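Local coordinates for protein glutamate--tRNA ligase (Methanothermobacter thermautotrophicus, PDB 3AII) that probably activates glutamate with ATP and transfers it to the acceptor end of tRNA, acting as a non-discriminating archaeal glutamyl-tRNA synthetase, at residues Arg403-Ala408 against Val515-Ala520; Pro421-Arg426 against Asn437-Leu442; Arg443-Leu448 against Val494-Ala499. All blocks are in the same frame, centred on the assembly; numbering follows the deposited sequence.

Following the chain from the N terminus, residues 403-408 form the first segment of interaction 1, and the loop it begins stays open until 515-520 returns to pair with it. Both other contacts nest inside it. Interaction 2 closes quickly, as a hairpin between 421-426 and 437-442. The chain continues directly from its second strand into 443-448, which opens interaction 3, closed later by 494-499; interactions 2 and 3 are therefore in series. Interactions 1 and 3 belong to two different six-stranded sheets of the anticodon-binding region, and the hairpin of interaction 2 packs against both. E517 with R438, V515 with Y447, and P495 with L440 join the three contacts directly.

Interaction 1: residues Arg403-Ala408 against Val515-Ala520; sequences RYFFAA and VIEADA
The ring of Y404 reaches over the 3-10 turn 518-520 that follows strand 511-516, with the methyl of A520 against one face (Y404 CD1 to A520 CB 4.1 Å) and D519 at its edge, in the ring plane, where Y404 CE1 meets D519 CB at 3.9 Å. The flat, largely apolar ring suits this small-residue turn, while its hydroxyl bonds to E522 just beyond. E517 also brings its CG to the edge of the same ring, then turns its carboxylate to the backbone of F405. Its first torsion (chi1 73°) wedges CG between its own N and carbonyl carbon, from where the extended chain delivers OE2 to F405 N at 2.7 Å. That N-H meets the oxygen on its anti side, 18° out of the carboxylate plane, and R438 forms a salt bridge to the same oxygen, so a buried charge is gripped by the backbone N-H of F405 and the guanidinium of R438. The F405 ring crosses this carboxylate obliquely, the two planes 48° apart.

F406 and I516 share a face of the sheet: CB of F406 lies 4.2 Å from CG1 of I516, and I516 CB sits at the ring's edge. On the opposite face A407 CB packs against V515 CG2 at 4.2 Å. Between them A407 N donates to V515 O at 2.8 Å, and V515 N returns a bond to A407 O.

Strand 402-408 thus pairs antiparallel with strand 511-516 in a six-stranded sheet of the anticodon-binding region; F406 and I516 pack on A502 of strand 500-505 and L531 of strand 528-531, and F406 meets F534 edge-to-face.

Interaction 2: residues Pro421-Arg426 against Asn437-Leu442; sequences PVRVER and NRVLEL
V424 and L440 face each other as a hydrogen-bonded antiparallel pair at the centre of a two-stranded hairpin; V424 N to L440 O and L440 N to V424 O are both 2.8 Å. The same two-bond arrangement recurs at V422 with L442 and at R426 with R438, while R423 with E441 and E425 with V439 are the non-hydrogen-bonded pairs between them, where CA-H groups of V439 and E425 approach the carbonyl oxygens of V424 and R438.

Apolar contacts lie on the face of V422, V424, L440 and L442. V424 CB meets L440 CB at 4.1 Å, and V422 CB lies against L442 CD2; valines and leucines suit this side because W493 and V464 cover it.

Polar side chains hold the other face. N437 donates an N-H from ND2 to E425 OE1 at 2.9 Å, in the amide plane and nearly straight, although the carboxylate is turned 75° from it. E425 OE2 takes NH1 of R423 in a salt bridge of 2.9 Å, within the guanidinium plane. V439 CG1 lies at the edge of that guanidinium and 3.5 Å from R423 CG, the arginine chain passing obliquely across the valine. A water bonded to E441 OE1 makes a weak further bond to V422 O.

Like charges adjoin at the loop end of the hairpin. The extended chain of R426, CG anti to its N (chi1 179°), runs beside R438, whose NH2 comes 3.5 Å from R426 CG, with the guanidinium planes 82° apart. E532 bridges both arginines, with D462 serving R426 and E517 serving R438; such neutralisation probably lets two cations lie together, whereas R423, E425 and N437 find partners in one another.

Interaction 3: residues Arg443-Leu448 against Val494-Ala499; sequences RGEVYL and VPAESA
The ring of Y447 slants across the start of the turn after P495, meeting A496 and A499 obliquely at its CE1 corner, with P495 O near the ring plane at its edge. Y447 CE1 is 3.7 Å from A499 CB and 4.0 Å from A496 CB, and the small methyls of the alanines let the turn come close to the ring. Its CG, anti to its own carbonyl carbon (chi1 -70°), carries the ring over this turn, and the hydroxyl beyond it is bonded to a water that donates to A496 O. A glycine in place of Y447 would probably strip A496 and A499 of their aromatic cover and leave that water without its phenolic mate.

A second flat group is the carboxylate of E497, bent back at CG (chi2 85°) toward the opposite end of the contact. A water donates to its OE1 and to E445 O while accepting from R443 N, and a second water accepts from E445 N and donates to OE2. One acid thus holds the irregular backbone round G444 through solvent. The R443 guanidinium offers only charge: NE stands 4.5 Å from E497 OE2 with no N-H aimed at it.

Between these ends the backbones pair antiparallel. Y447 N donates to V494 O at 2.8 Å in the carbonyl plane, and V494 N answers to Y447 O. A496 N reaches E445 O at 3.0 Å from above the carbonyl plane, and the A496 methyl, CB, packs against E445 CB at 3.6 Å.

Strand 445-449 lies between strands 489-495 and 410-416 in a six-stranded sheet. V446 and L448 turn to W493 and strand 456-460, while Y447 and A499 touch V515 of the neighbouring sheet's strand 511-516.

Interaction 1: residues Arg403-Ala408 against Val515-Ala520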
# COMPACT_ATOMS: atom_id res chain seq x y z
N ARG A 403 -4.75 -9.35 -25.56
CA ARG A 403 -3.57 -8.80 -26.23
C ARG A 403 -3.92 -7.81 -27.33
O ARG A 403 -4.77 -8.09 -28.18
CB ARG A 403 -2.72 -9.92 -26.83
CG ARG A 403 -2.13 -10.88 -25.80
CD ARG A 403 -1.19 -11.86 -26.49
NE ARG A 403 -1.77 -12.43 -27.70
CZ ARG A 403 -1.11 -13.25 -28.52
NH1 ARG A 403 0.15 -13.57 -28.24
NH2 ARG A 403 -1.69 -13.73 -29.61
N TYR A 404 -3.23 -6.67 -27.34
CA TYR A 404 -3.36 -5.68 -28.41
C TYR A 404 -2.00 -5.11 -28.79
O TYR A 404 -1.07 -5.12 -27.97
CB TYR A 404 -4.27 -4.53 -27.95
CG TYR A 404 -5.66 -5.00 -27.55
CD1 TYR A 404 -6.67 -5.12 -28.50
CD2 TYR A 404 -5.93 -5.37 -26.24
CE1 TYR A 404 -7.94 -5.56 -28.14
CE2 TYR A 404 -7.19 -5.82 -25.87
CZ TYR A 404 -8.18 -5.90 -26.83
OH TYR A 404 -9.43 -6.37 -26.44
N PHE A 405 -1.90 -4.57 -30.00
CA PHE A 405 -0.70 -3.84 -30.45
C PHE A 405 -0.88 -2.34 -30.19
O PHE A 405 -1.76 -1.71 -30.78
CB PHE A 405 -0.46 -4.04 -31.95
CG PHE A 405 0.03 -5.41 -32.34
CD1 PHE A 405 0.70 -6.22 -31.43
CD2 PHE A 405 -0.17 -5.89 -33.63
CE1 PHE A 405 1.16 -7.49 -31.80
CE2 PHE A 405 0.29 -7.16 -34.00
CZ PHE A 405 0.96 -7.94 -33.09
N PHE A 406 -0.04 -1.79 -29.31
CA PHE A 406 0.05 -0.35 -29.08
C PHE A 406 1.44 0.07 -29.51
O PHE A 406 2.43 -0.43 -28.99
CB PHE A 406 -0.16 -0.05 -27.58
CG PHE A 406 0.26 1.36 -27.17
CD1 PHE A 406 -0.50 2.46 -27.54
CD2 PHE A 406 1.39 1.56 -26.39
CE1 PHE A 406 -0.13 3.75 -27.16
CE2 PHE A 406 1.77 2.84 -25.99
CZ PHE A 406 1.01 3.93 -26.37
N ALA A 407 1.50 0.98 -30.48
CA ALA A 407 2.78 1.49 -30.97
C ALA A 407 3.04 2.85 -30.33
O ALA A 407 2.43 3.85 -30.71
CB ALA A 407 2.74 1.62 -32.49
N ALA A 408 3.95 2.86 -29.35
CA ALA A 408 4.38 4.09 -28.68
C ALA A 408 5.20 4.95 -29.65
O ALA A 408 5.98 4.41 -30.42
CB ALA A 408 5.21 3.75 -27.48
N VAL A 515 -0.51 4.94 -30.88
CA VAL A 515 -1.74 4.45 -31.48
C VAL A 515 -1.92 2.98 -31.13
O VAL A 515 -0.96 2.27 -30.88
CB VAL A 515 -1.78 4.65 -33.01
CG1 VAL A 515 -1.84 6.14 -33.35
CG2 VAL A 515 -0.57 3.99 -33.68
N ILE A 516 -3.17 2.55 -31.12
CA ILE A 516 -3.50 1.18 -30.76
C ILE A 516 -4.45 0.61 -31.83
O ILE A 516 -5.15 1.35 -32.50
CB ILE A 516 -4.11 1.12 -29.32
CG1 ILE A 516 -4.20 -0.33 -28.80
CG2 ILE A 516 -5.46 1.85 -29.26
CD1 ILE A 516 -4.44 -0.43 -27.28
N GLU A 517 -4.44 -0.70 -31.99
CA GLU A 517 -5.29 -1.31 -33.01
C GLU A 517 -6.79 -1.14 -32.71
O GLU A 517 -7.19 -0.98 -31.56
CB GLU A 517 -4.91 -2.77 -33.19
CG GLU A 517 -5.35 -3.66 -32.05
CD GLU A 517 -4.88 -5.08 -32.26
OE1 GLU A 517 -5.65 -5.90 -32.80
OE2 GLU A 517 -3.72 -5.37 -31.89
N ALA A 518 -7.58 -1.17 -33.78
CA ALA A 518 -9.02 -0.91 -33.73
C ALA A 518 -9.78 -1.69 -32.67
O ALA A 518 -10.69 -1.15 -32.02
CB ALA A 518 -9.65 -1.16 -35.11
N ASP A 519 -9.44 -2.96 -32.47
CA ASP A 519 -10.18 -3.77 -31.50
C ASP A 519 -10.12 -3.30 -30.05
O ASP A 519 -10.98 -3.64 -29.24
CB ASP A 519 -9.73 -5.23 -31.58
CG ASP A 519 -10.42 -5.98 -32.70
OD1 ASP A 519 -11.61 -5.68 -32.98
OD2 ASP A 519 -9.78 -6.87 -33.29
N ALA A 520 -9.10 -2.53 -29.70
CA ALA A 520 -8.97 -1.98 -28.37
C ALA A 520 -10.21 -1.19 -27.98
O ALA A 520 -10.52 -1.05 -26.81
CB ALA A 520 -7.71 -1.12 -28.28

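Interaction 2: residues Pro421-Arg426 against Asn437-Leu442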
# COMPACT_ATOMS: atom_id res chain seq x y z
N PRO A 421 -3.32 -6.33 -50.55
CA PRO A 421 -3.70 -6.33 -49.13
C PRO A 421 -3.48 -7.69 -48.48
O PRO A 421 -3.59 -8.74 -49.12
CB PRO A 421 -5.19 -5.98 -49.15
CG PRO A 421 -5.50 -5.57 -50.59
CD PRO A 421 -4.48 -6.23 -51.45
N VAL A 422 -3.17 -7.66 -47.20
CA VAL A 422 -2.96 -8.88 -46.43
C VAL A 422 -3.84 -8.81 -45.20
O VAL A 422 -3.77 -7.86 -44.44
CB VAL A 422 -1.50 -8.97 -45.96
CG1 VAL A 422 -1.29 -10.22 -45.12
CG2 VAL A 422 -0.55 -8.95 -47.17
N ARG A 423 -4.68 -9.83 -45.02
CA ARG A 423 -5.52 -9.92 -43.84
C ARG A 423 -4.84 -10.82 -42.82
O ARG A 423 -4.52 -11.98 -43.10
CB ARG A 423 -6.91 -10.46 -44.22
CG ARG A 423 -7.88 -10.52 -43.03
CD ARG A 423 -9.24 -11.06 -43.49
NE ARG A 423 -9.17 -12.50 -43.66
CZ ARG A 423 -9.23 -13.38 -42.67
NH1 ARG A 423 -9.40 -12.97 -41.41
NH2 ARG A 423 -9.13 -14.68 -42.94
N VAL A 424 -4.60 -10.26 -41.65
CA VAL A 424 -3.85 -10.93 -40.60
C VAL A 424 -4.80 -11.32 -39.46
O VAL A 424 -5.61 -10.51 -39.04
CB VAL A 424 -2.78 -9.97 -40.05
CG1 VAL A 424 -2.00 -10.64 -38.92
CG2 VAL A 424 -1.83 -9.52 -41.17
N GLU A 425 -4.71 -12.56 -38.96
CA GLU A 425 -5.40 -12.92 -37.72
C GLU A 425 -4.43 -13.26 -36.61
O GLU A 425 -3.46 -13.99 -36.82
CB GLU A 425 -6.37 -14.11 -37.90
CG GLU A 425 -7.60 -13.82 -38.73
CD GLU A 425 -8.79 -14.76 -38.43
OE1 GLU A 425 -8.70 -15.64 -37.55
OE2 GLU A 425 -9.84 -14.60 -39.09
N ARG A 426 -4.72 -12.75 -35.42
CA ARG A 426 -3.89 -13.03 -34.26
C ARG A 426 -4.78 -13.17 -33.02
O ARG A 426 -5.64 -12.32 -32.77
CB ARG A 426 -2.86 -11.91 -34.07
CG ARG A 426 -1.96 -12.09 -32.84
CD ARG A 426 -0.76 -11.13 -32.91
NE ARG A 426 0.17 -11.33 -31.79
CZ ARG A 426 1.12 -12.25 -31.74
NH1 ARG A 426 1.91 -12.34 -30.68
NH2 ARG A 426 1.29 -13.10 -32.75
N ASN A 437 -10.05 -14.12 -32.48
CA ASN A 437 -8.85 -13.51 -33.05
C ASN A 437 -9.09 -12.08 -33.47
O ASN A 437 -10.15 -11.76 -34.02
CB ASN A 437 -8.39 -14.29 -34.27
CG ASN A 437 -7.90 -15.68 -33.94
OD1 ASN A 437 -7.57 -15.97 -32.80
ND2 ASN A 437 -7.84 -16.56 -34.94
N ARG A 438 -8.11 -11.21 -33.23
CA ARG A 438 -8.12 -9.90 -33.91
C ARG A 438 -7.84 -10.09 -35.39
O ARG A 438 -7.12 -11.01 -35.79
CB ARG A 438 -7.04 -8.98 -33.32
CG ARG A 438 -7.11 -8.75 -31.83
CD ARG A 438 -5.86 -9.27 -31.13
NE ARG A 438 -4.69 -8.45 -31.46
CZ ARG A 438 -3.45 -8.76 -31.10
NH1 ARG A 438 -2.45 -7.94 -31.40
NH2 ARG A 438 -3.22 -9.88 -30.44
N VAL A 439 -8.43 -9.23 -36.22
CA VAL A 439 -8.19 -9.24 -37.65
C VAL A 439 -7.65 -7.88 -38.00
O VAL A 439 -8.30 -6.86 -37.78
CB VAL A 439 -9.48 -9.50 -38.45
CG1 VAL A 439 -9.18 -9.56 -39.94
CG2 VAL A 439 -10.10 -10.81 -37.97
N LEU A 440 -6.43 -7.89 -38.52
CA LEU A 440 -5.74 -6.66 -38.88
C LEU A 440 -5.58 -6.63 -40.38
O LEU A 440 -5.06 -7.57 -40.97
CB LEU A 440 -4.37 -6.62 -38.24
CG LEU A 440 -4.36 -6.65 -36.71
CD1 LEU A 440 -2.96 -6.48 -36.15
CD2 LEU A 440 -5.25 -5.55 -36.18
N GLU A 441 -6.03 -5.54 -40.99
CA GLU A 441 -5.99 -5.43 -42.44
C GLU A 441 -4.81 -4.55 -42.87
O GLU A 441 -4.84 -3.33 -42.72
CB GLU A 441 -7.30 -4.84 -42.96
CG GLU A 441 -8.55 -5.61 -42.56
CD GLU A 441 -8.82 -6.82 -43.43
OE1 GLU A 441 -7.98 -7.14 -44.32
OE2 GLU A 441 -9.90 -7.44 -43.24
N LEU A 442 -3.76 -5.18 -43.39
CA LEU A 442 -2.62 -4.45 -43.90
C LEU A 442 -2.89 -4.08 -45.36
O LEU A 442 -3.05 -4.96 -46.21
CB LEU A 442 -1.37 -5.33 -43.80
CG LEU A 442 -0.15 -4.78 -44.55
CD1 LEU A 442 0.31 -3.49 -43.90
CD2 LEU A 442 0.97 -5.82 -44.59
O HOH W 1 -6.17 -6.12 -45.88

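Interaction 3: residues Arg443-Leu448 against Val494-Ala499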
# COMPACT_ATOMS: atom_id res chain seq x y z
N ARG A 443 -2.99 -2.78 -45.65
CA ARG A 443 -3.41 -2.33 -46.98
C ARG A 443 -2.35 -1.49 -47.67
O ARG A 443 -2.19 -1.55 -48.90
CB ARG A 443 -4.70 -1.51 -46.91
CG ARG A 443 -5.96 -2.32 -46.69
CD ARG A 443 -7.19 -1.41 -46.64
NE ARG A 443 -7.43 -0.73 -47.91
CZ ARG A 443 -8.40 0.16 -48.10
NH1 ARG A 443 -9.21 0.49 -47.11
NH2 ARG A 443 -8.55 0.73 -49.29
N GLY A 444 -1.65 -0.67 -46.89
CA GLY A 444 -0.57 0.14 -47.43
C GLY A 444 0.31 0.78 -46.37
O GLY A 444 1.51 0.54 -46.34
N GLU A 445 -0.29 1.58 -45.50
CA GLU A 445 0.48 2.28 -44.47
C GLU A 445 0.31 1.63 -43.11
O GLU A 445 -0.75 1.09 -42.79
CB GLU A 445 0.05 3.75 -44.38
CG GLU A 445 0.52 4.61 -45.54
CD GLU A 445 0.01 6.04 -45.43
OE1 GLU A 445 -1.19 6.21 -45.16
OE2 GLU A 445 0.82 6.97 -45.61
N VAL A 446 1.37 1.69 -42.30
CA VAL A 446 1.30 1.19 -40.93
C VAL A 446 1.95 2.18 -39.98
O VAL A 446 2.75 3.03 -40.39
CB VAL A 446 2.03 -0.16 -40.75
CG1 VAL A 446 1.42 -1.22 -41.64
CG2 VAL A 446 3.55 -0.03 -41.04
N TYR A 447 1.60 2.07 -38.71
CA TYR A 447 2.36 2.74 -37.66
C TYR A 447 3.29 1.75 -37.00
O TYR A 447 2.86 0.66 -36.59
CB TYR A 447 1.41 3.32 -36.61
CG TYR A 447 0.59 4.51 -37.09
CD1 TYR A 447 -0.74 4.35 -37.44
CD2 TYR A 447 1.15 5.79 -37.14
CE1 TYR A 447 -1.50 5.43 -37.86
CE2 TYR A 447 0.39 6.88 -37.56
CZ TYR A 447 -0.93 6.69 -37.90
OH TYR A 447 -1.70 7.77 -38.31
N LEU A 448 4.57 2.09 -36.89
CA LEU A 448 5.52 1.28 -36.13
C LEU A 448 5.99 2.05 -34.91
O LEU A 448 6.12 3.27 -34.95
CB LEU A 448 6.75 0.93 -36.96
CG LEU A 448 6.57 0.14 -38.25
CD1 LEU A 448 7.94 -0.20 -38.85
CD2 LEU A 448 5.79 -1.11 -37.98
N VAL A 494 0.51 -1.27 -36.27
CA VAL A 494 -0.91 -0.92 -36.34
C VAL A 494 -1.27 -0.44 -37.75
O VAL A 494 -0.62 0.45 -38.29
CB VAL A 494 -1.24 0.20 -35.34
CG1 VAL A 494 -2.74 0.51 -35.38
CG2 VAL A 494 -0.81 -0.20 -33.91
N PRO A 495 -2.31 -1.04 -38.37
CA PRO A 495 -2.78 -0.57 -39.68
C PRO A 495 -3.13 0.91 -39.60
O PRO A 495 -3.83 1.32 -38.67
CB PRO A 495 -4.05 -1.40 -39.92
CG PRO A 495 -3.91 -2.62 -39.07
CD PRO A 495 -3.06 -2.22 -37.88
N ALA A 496 -2.69 1.71 -40.56
CA ALA A 496 -2.87 3.15 -40.44
C ALA A 496 -4.33 3.58 -40.51
O ALA A 496 -4.75 4.52 -39.82
CB ALA A 496 -2.06 3.88 -41.50
N GLU A 497 -5.11 2.89 -41.33
CA GLU A 497 -6.47 3.33 -41.64
C GLU A 497 -7.39 3.33 -40.43
O GLU A 497 -8.29 4.18 -40.31
CB GLU A 497 -7.08 2.46 -42.75
CG GLU A 497 -6.50 2.71 -44.13
CD GLU A 497 -5.23 1.92 -44.43
OE1 GLU A 497 -4.72 1.20 -43.54
OE2 GLU A 497 -4.74 2.03 -45.57
N SER A 498 -7.17 2.39 -39.52
CA SER A 498 -8.11 2.17 -38.42
C SER A 498 -7.52 2.39 -37.03
O SER A 498 -8.18 2.11 -36.03
CB SER A 498 -8.67 0.76 -38.53
OG SER A 498 -7.62 -0.19 -38.50
N ALA A 499 -6.31 2.92 -36.98
CA ALA A 499 -5.58 3.15 -35.74
C ALA A 499 -6.32 4.13 -34.84
O ALA A 499 -6.94 5.10 -35.32
CB ALA A 499 -4.20 3.69 -36.07
O HOH W 2 -2.63 -0.37 -44.10
O HOH W 3 -2.57 2.79 -46.49
O HOH W 4 -3.74 7.11 -39.64